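Local atomic coordinates of archaemetzincin (Archaeoglobus fulgidus, PDB entry 3ZVS), a protein that is probably a zinc-dependent metalloprotease of the metzincin type, although its natural substrate remains unknown. Residues 120-134 with 146-158. Residues are numbered along the deposited sequence; the frame is centred on the assembly and turned at random.
Sequences GHVLGLKHCSNNCVM and KPVSFCRECASKI. With ZN (zinc ion), chain E; ZN (zinc ion), chain D.
C128 and C132 of 120-134 join C151 and C154 of 146-158 in a Cys4 zinc site, probably structural; its first ligand, C128, directly follows H127, the last histidine of this metzincin's catalytic zinc site. Each SG lies 2.3 to 2.4 Å from zinc, and backbone N-H groups back three of the four sulfurs: C151 N reaches C132 SG nearly straight (174°), N130 N donates to C128 SG, and C151, at the N-cap of helix 152-157, accepts C154 N with its SG. These donors probably temper the negative charge of those sulfurs.

Beside the metal the packing is tight. The F150 ring takes V133 CG1 over one face in a CH-pi contact, 3.8 Å from the ring centroid, and I158 CD1 over the opposite one; M134 CG meets its edge in plane, with SD in a Met-aromatic contact. L125 CD1 wedges in at 3.6 Å from F150 CE1 and also touches C154 CB. V133 N donates to S149 O (3.0 Å).

Toward solvent the contact thins to scattered side chains, waters and polar links. Water 1 bridges L123 O and K157 O, and water 2 joins N131 O to S149 OG. N130 CG, anti to the carbonyl carbon (chi1 -57°), carries ND2 across to C151 SG and E153 OE1, both in its amide plane; OE1, at 3.0 Å from ND2, is met from above the carboxylate plane.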
loop_
_atom_site.group_PDB
_atom_site.type_symbol
_atom_site.label_atom_id
_atom_site.label_comp_id
_atom_site.label_asym_id
_atom_site.label_seq_id
_atom_site.Cartn_x
_atom_site.Cartn_y
_atom_site.Cartn_z
ATOM N N GLY A 120 7.773 2.093 -1.464
ATOM C CA GLY A 120 8.960 2.001 -2.295
ATOM C C GLY A 120 8.745 2.665 -3.640
ATOM O O GLY A 120 9.655 3.338 -4.131
ATOM N N HIS A 121 7.588 2.460 -4.258
ATOM C CA HIS A 121 7.289 3.179 -5.498
ATOM C C HIS A 121 7.281 4.691 -5.316
ATOM O O HIS A 121 7.809 5.415 -6.156
ATOM C CB HIS A 121 5.923 2.811 -6.052
ATOM C CG HIS A 121 5.817 1.463 -6.713
ATOM N ND1 HIS A 121 6.691 1.001 -7.676
ATOM C CD2 HIS A 121 4.852 0.521 -6.609
ATOM C CE1 HIS A 121 6.259 -0.174 -8.128
ATOM N NE2 HIS A 121 5.155 -0.492 -7.478
ATOM N N VAL A 122 6.702 5.191 -4.215
ATOM C CA VAL A 122 6.692 6.638 -3.999
ATOM C C VAL A 122 8.134 7.167 -3.905
ATOM O O VAL A 122 8.420 8.278 -4.368
ATOM C CB VAL A 122 5.870 7.054 -2.749
ATOM C CG1 VAL A 122 5.855 8.576 -2.619
ATOM C CG2 VAL A 122 4.451 6.527 -2.853
ATOM N N LEU A 123 9.017 6.350 -3.359
ATOM C CA LEU A 123 10.430 6.703 -3.215
ATOM C C LEU A 123 11.227 6.510 -4.488
ATOM O O LEU A 123 12.443 6.692 -4.477
ATOM C CB LEU A 123 11.101 5.899 -2.101
ATOM C CG LEU A 123 10.469 6.079 -0.737
ATOM C CD1 LEU A 123 11.159 5.200 0.288
ATOM C CD2 LEU A 123 10.463 7.547 -0.331
ATOM N N GLY A 124 10.579 6.085 -5.556
ATOM C CA GLY A 124 11.166 6.099 -6.884
ATOM C C GLY A 124 11.567 4.736 -7.390
ATOM O O GLY A 124 12.137 4.638 -8.485
ATOM N N LEU A 125 11.255 3.681 -6.642
ATOM C CA LEU A 125 11.591 2.325 -7.052
ATOM C C LEU A 125 10.561 1.715 -7.991
ATOM O O LEU A 125 9.367 1.672 -7.701
ATOM C CB LEU A 125 11.760 1.392 -5.845
ATOM C CG LEU A 125 12.825 1.807 -4.841
ATOM C CD1 LEU A 125 12.809 0.917 -3.627
ATOM C CD2 LEU A 125 14.195 1.716 -5.489
ATOM N N LYS A 126 11.034 1.256 -9.141
ATOM C CA LYS A 126 10.238 0.455 -10.054
ATOM C C LYS A 126 10.198 -1.010 -9.629
ATOM O O LYS A 126 10.886 -1.425 -8.689
ATOM C CB LYS A 126 10.808 0.562 -11.471
ATOM C CG LYS A 126 10.799 1.979 -11.998
ATOM C CD LYS A 126 11.293 2.067 -13.455
ATOM C CE LYS A 126 11.793 3.485 -13.757
ATOM N NZ LYS A 126 12.994 3.884 -12.920
ATOM N N HIS A 127 9.357 -1.803 -10.269
ATOM C CA HIS A 127 9.375 -3.224 -9.975
ATOM C C HIS A 127 10.754 -3.806 -10.149
ATOM O O HIS A 127 11.490 -3.442 -11.069
ATOM C CB HIS A 127 8.350 -3.964 -10.810
ATOM C CG HIS A 127 6.964 -3.676 -10.361
ATOM N ND1 HIS A 127 5.884 -3.601 -11.214
ATOM C CD2 HIS A 127 6.491 -3.366 -9.137
ATOM C CE1 HIS A 127 4.805 -3.279 -10.520
ATOM N NE2 HIS A 127 5.147 -3.150 -9.251
ATOM N N CYS A 128 11.073 -4.721 -9.250
ATOM C CA CYS A 128 12.384 -5.338 -9.140
ATOM C C CYS A 128 12.246 -6.840 -9.374
ATOM O O CYS A 128 11.323 -7.489 -8.856
ATOM C CB CYS A 128 12.866 -5.094 -7.714
ATOM S SG CYS A 128 14.564 -5.746 -7.411
ATOM N N SER A 129 13.169 -7.448 -10.108
ATOM C CA SER A 129 13.059 -8.889 -10.331
ATOM C C SER A 129 13.860 -9.711 -9.323
ATOM O O SER A 129 13.865 -10.936 -9.349
ATOM C CB SER A 129 13.471 -9.251 -11.744
ATOM O OG SER A 129 14.828 -8.991 -11.899
ATOM N N ASN A 130 14.483 -9.034 -8.371
ATOM C CA ASN A 130 15.312 -9.716 -7.380
ATOM C C ASN A 130 14.477 -10.300 -6.240
ATOM O O ASN A 130 13.246 -10.179 -6.250
ATOM C CB ASN A 130 16.352 -8.758 -6.804
ATOM C CG ASN A 130 17.232 -8.145 -7.848
ATOM O OD1 ASN A 130 17.435 -8.712 -8.925
ATOM N ND2 ASN A 130 17.762 -6.974 -7.538
ATOM N N ASN A 131 15.135 -10.921 -5.267
ATOM C CA ASN A 131 14.481 -11.439 -4.084
ATOM C C ASN A 131 14.207 -10.222 -3.229
ATOM O O ASN A 131 15.045 -9.808 -2.448
ATOM C CB ASN A 131 15.448 -12.391 -3.393
ATOM C CG ASN A 131 14.790 -13.243 -2.346
ATOM O OD1 ASN A 131 13.746 -12.886 -1.807
ATOM N ND2 ASN A 131 15.408 -14.378 -2.030
ATOM N N CYS A 132 13.038 -9.603 -3.422
ATOM C CA CYS A 132 12.829 -8.216 -3.028
ATOM C C CYS A 132 11.340 -7.935 -2.872
ATOM O O CYS A 132 10.543 -8.397 -3.681
ATOM C CB CYS A 132 13.393 -7.297 -4.118
ATOM S SG CYS A 132 13.376 -5.531 -3.690
ATOM N N VAL A 133 11.003 -7.081 -1.890
ATOM C CA VAL A 133 9.622 -6.632 -1.689
ATOM C C VAL A 133 9.091 -5.847 -2.891
ATOM O O VAL A 133 7.878 -5.764 -3.062
ATOM C CB VAL A 133 9.570 -5.786 -0.395
ATOM C CG1 VAL A 133 10.308 -4.458 -0.551
ATOM C CG2 VAL A 133 8.137 -5.586 0.068
ATOM N N MET A 134 9.984 -5.264 -3.705
ATOM C CA MET A 134 9.583 -4.549 -4.903
ATOM C C MET A 134 9.232 -5.425 -6.099
ATOM O O MET A 134 8.841 -4.883 -7.142
ATOM C CB MET A 134 10.625 -3.473 -5.306
ATOM C CG MET A 134 10.739 -2.277 -4.321
ATOM S SD MET A 134 9.141 -1.534 -3.852
ATOM C CE MET A 134 8.451 -1.107 -5.478
ATOM N N LYS A 146 7.546 -13.446 -1.858
ATOM C CA LYS A 146 8.532 -12.381 -1.813
ATOM C C LYS A 146 8.807 -11.927 -0.385
ATOM O O LYS A 146 7.984 -12.094 0.506
ATOM C CB LYS A 146 8.098 -11.207 -2.678
ATOM C CG LYS A 146 7.076 -10.235 -2.057
ATOM C CD LYS A 146 6.667 -9.185 -3.124
ATOM C CE LYS A 146 5.645 -8.193 -2.611
ATOM N NZ LYS A 146 4.982 -7.484 -3.792
ATOM N N PRO A 147 9.997 -11.370 -0.139
ATOM C CA PRO A 147 10.310 -10.943 1.226
ATOM C C PRO A 147 9.761 -9.545 1.532
ATOM O O PRO A 147 9.350 -8.816 0.613
ATOM C CB PRO A 147 11.843 -10.918 1.207
ATOM C CG PRO A 147 12.143 -10.458 -0.163
ATOM C CD PRO A 147 11.105 -11.074 -1.064
ATOM N N VAL A 148 9.751 -9.186 2.802
ATOM C CA VAL A 148 9.343 -7.857 3.225
ATOM C C VAL A 148 10.443 -6.806 3.047
ATOM O O VAL A 148 10.180 -5.610 3.094
ATOM C CB VAL A 148 8.844 -7.888 4.713
ATOM C CG1 VAL A 148 10.035 -8.095 5.667
ATOM C CG2 VAL A 148 8.096 -6.610 5.076
ATOM N N SER A 149 11.676 -7.268 2.843
ATOM C CA SER A 149 12.819 -6.379 2.802
ATOM C C SER A 149 13.182 -6.001 1.372
ATOM O O SER A 149 12.949 -6.734 0.392
ATOM C CB SER A 149 14.030 -7.058 3.432
ATOM O OG SER A 149 14.174 -8.326 2.861
ATOM N N PHE A 150 13.765 -4.826 1.260
ATOM C CA PHE A 150 14.352 -4.396 -0.014
ATOM C C PHE A 150 15.641 -5.149 -0.241
ATOM O O PHE A 150 16.432 -5.342 0.692
ATOM C CB PHE A 150 14.661 -2.904 0.005
ATOM C CG PHE A 150 13.434 -2.042 0.102
ATOM C CD1 PHE A 150 12.639 -1.816 -1.009
ATOM C CD2 PHE A 150 13.073 -1.475 1.308
ATOM C CE1 PHE A 150 11.499 -1.040 -0.929
ATOM C CE2 PHE A 150 11.933 -0.681 1.390
ATOM C CZ PHE A 150 11.150 -0.475 0.280
ATOM N N CYS A 151 15.857 -5.551 -1.484
ATOM C CA CYS A 151 17.149 -6.105 -1.889
ATOM C C CYS A 151 18.223 -5.039 -1.773
ATOM O O CYS A 151 17.946 -3.846 -1.618
ATOM C CB CYS A 151 17.104 -6.682 -3.314
ATOM S SG CYS A 151 17.074 -5.431 -4.630
ATOM N N ARG A 152 19.473 -5.476 -1.854
ATOM C CA ARG A 152 20.583 -4.540 -1.709
ATOM C C ARG A 152 20.581 -3.459 -2.782
ATOM O O ARG A 152 20.946 -2.325 -2.538
ATOM C CB ARG A 152 21.945 -5.280 -1.712
ATOM C CG ARG A 152 22.099 -6.260 -0.583
ATOM C CD ARG A 152 23.492 -6.924 -0.562
ATOM N NE ARG A 152 23.670 -7.922 -1.612
ATOM C CZ ARG A 152 24.447 -7.795 -2.688
ATOM N NH1 ARG A 152 25.120 -6.696 -2.913
ATOM N NH2 ARG A 152 24.511 -8.800 -3.572
ATOM N N GLU A 153 20.133 -3.794 -3.987
ATOM C CA GLU A 153 20.047 -2.801 -5.034
ATOM C C GLU A 153 19.019 -1.725 -4.701
ATOM O O GLU A 153 19.289 -0.542 -4.831
ATOM C CB GLU A 153 19.735 -3.432 -6.384
ATOM C CG GLU A 153 20.913 -4.246 -6.894
ATOM C CD GLU A 153 20.735 -4.649 -8.323
ATOM O OE1 GLU A 153 19.588 -4.981 -8.721
ATOM O OE2 GLU A 153 21.748 -4.638 -9.073
ATOM N N CYS A 154 17.817 -2.137 -4.311
ATOM C CA CYS A 154 16.772 -1.163 -4.027
ATOM C C CYS A 154 17.085 -0.363 -2.795
ATOM O O CYS A 154 16.834 0.853 -2.755
ATOM C CB CYS A 154 15.454 -1.885 -3.872
ATOM S SG CYS A 154 14.751 -2.497 -5.417
ATOM N N ALA A 155 17.667 -1.011 -1.794
ATOM C CA ALA A 155 18.023 -0.322 -0.554
ATOM C C ALA A 155 19.041 0.782 -0.840
ATOM O O ALA A 155 18.972 1.861 -0.242
ATOM C CB ALA A 155 18.537 -1.281 0.463
ATOM N N SER A 156 19.941 0.542 -1.785
ATOM C CA SER A 156 20.989 1.513 -2.099
ATOM C C SER A 156 20.413 2.779 -2.726
ATOM O O SER A 156 20.999 3.847 -2.626
ATOM C CB SER A 156 22.028 0.881 -3.022
ATOM O OG SER A 156 21.571 0.741 -4.332
ATOM N N LYS A 157 19.244 2.651 -3.337
ATOM C CA LYS A 157 18.632 3.728 -4.118
ATOM C C LYS A 157 17.716 4.625 -3.273
ATOM O O LYS A 157 17.317 5.708 -3.714
ATOM C CB LYS A 157 17.821 3.129 -5.263
ATOM C CG LYS A 157 18.606 2.488 -6.398
ATOM C CD LYS A 157 17.592 1.841 -7.356
ATOM C CE LYS A 157 18.187 1.353 -8.656
ATOM N NZ LYS A 157 18.877 0.073 -8.478
ATOM N N ILE A 158 17.371 4.184 -2.069
ATOM C CA ILE A 158 16.589 5.031 -1.174
ATOM C C ILE A 158 17.531 5.935 -0.378
ATOM O O ILE A 158 18.036 5.543 0.683
ATOM C CB ILE A 158 15.767 4.207 -0.181
ATOM C CG1 ILE A 158 14.752 3.340 -0.899
ATOM C CG2 ILE A 158 15.065 5.128 0.828
ATOM C CD1 ILE A 158 14.245 2.204 -0.024
HETATM ZN ZN ZN E . 14.941 -4.802 -5.297
HETATM ZN ZN ZN D . 4.172 -2.294 -7.723
HETATM O O HOH W 1 14.887 5.712 -5.747
HETATM O O HOH W 2 15.307 -8.747 0.135
#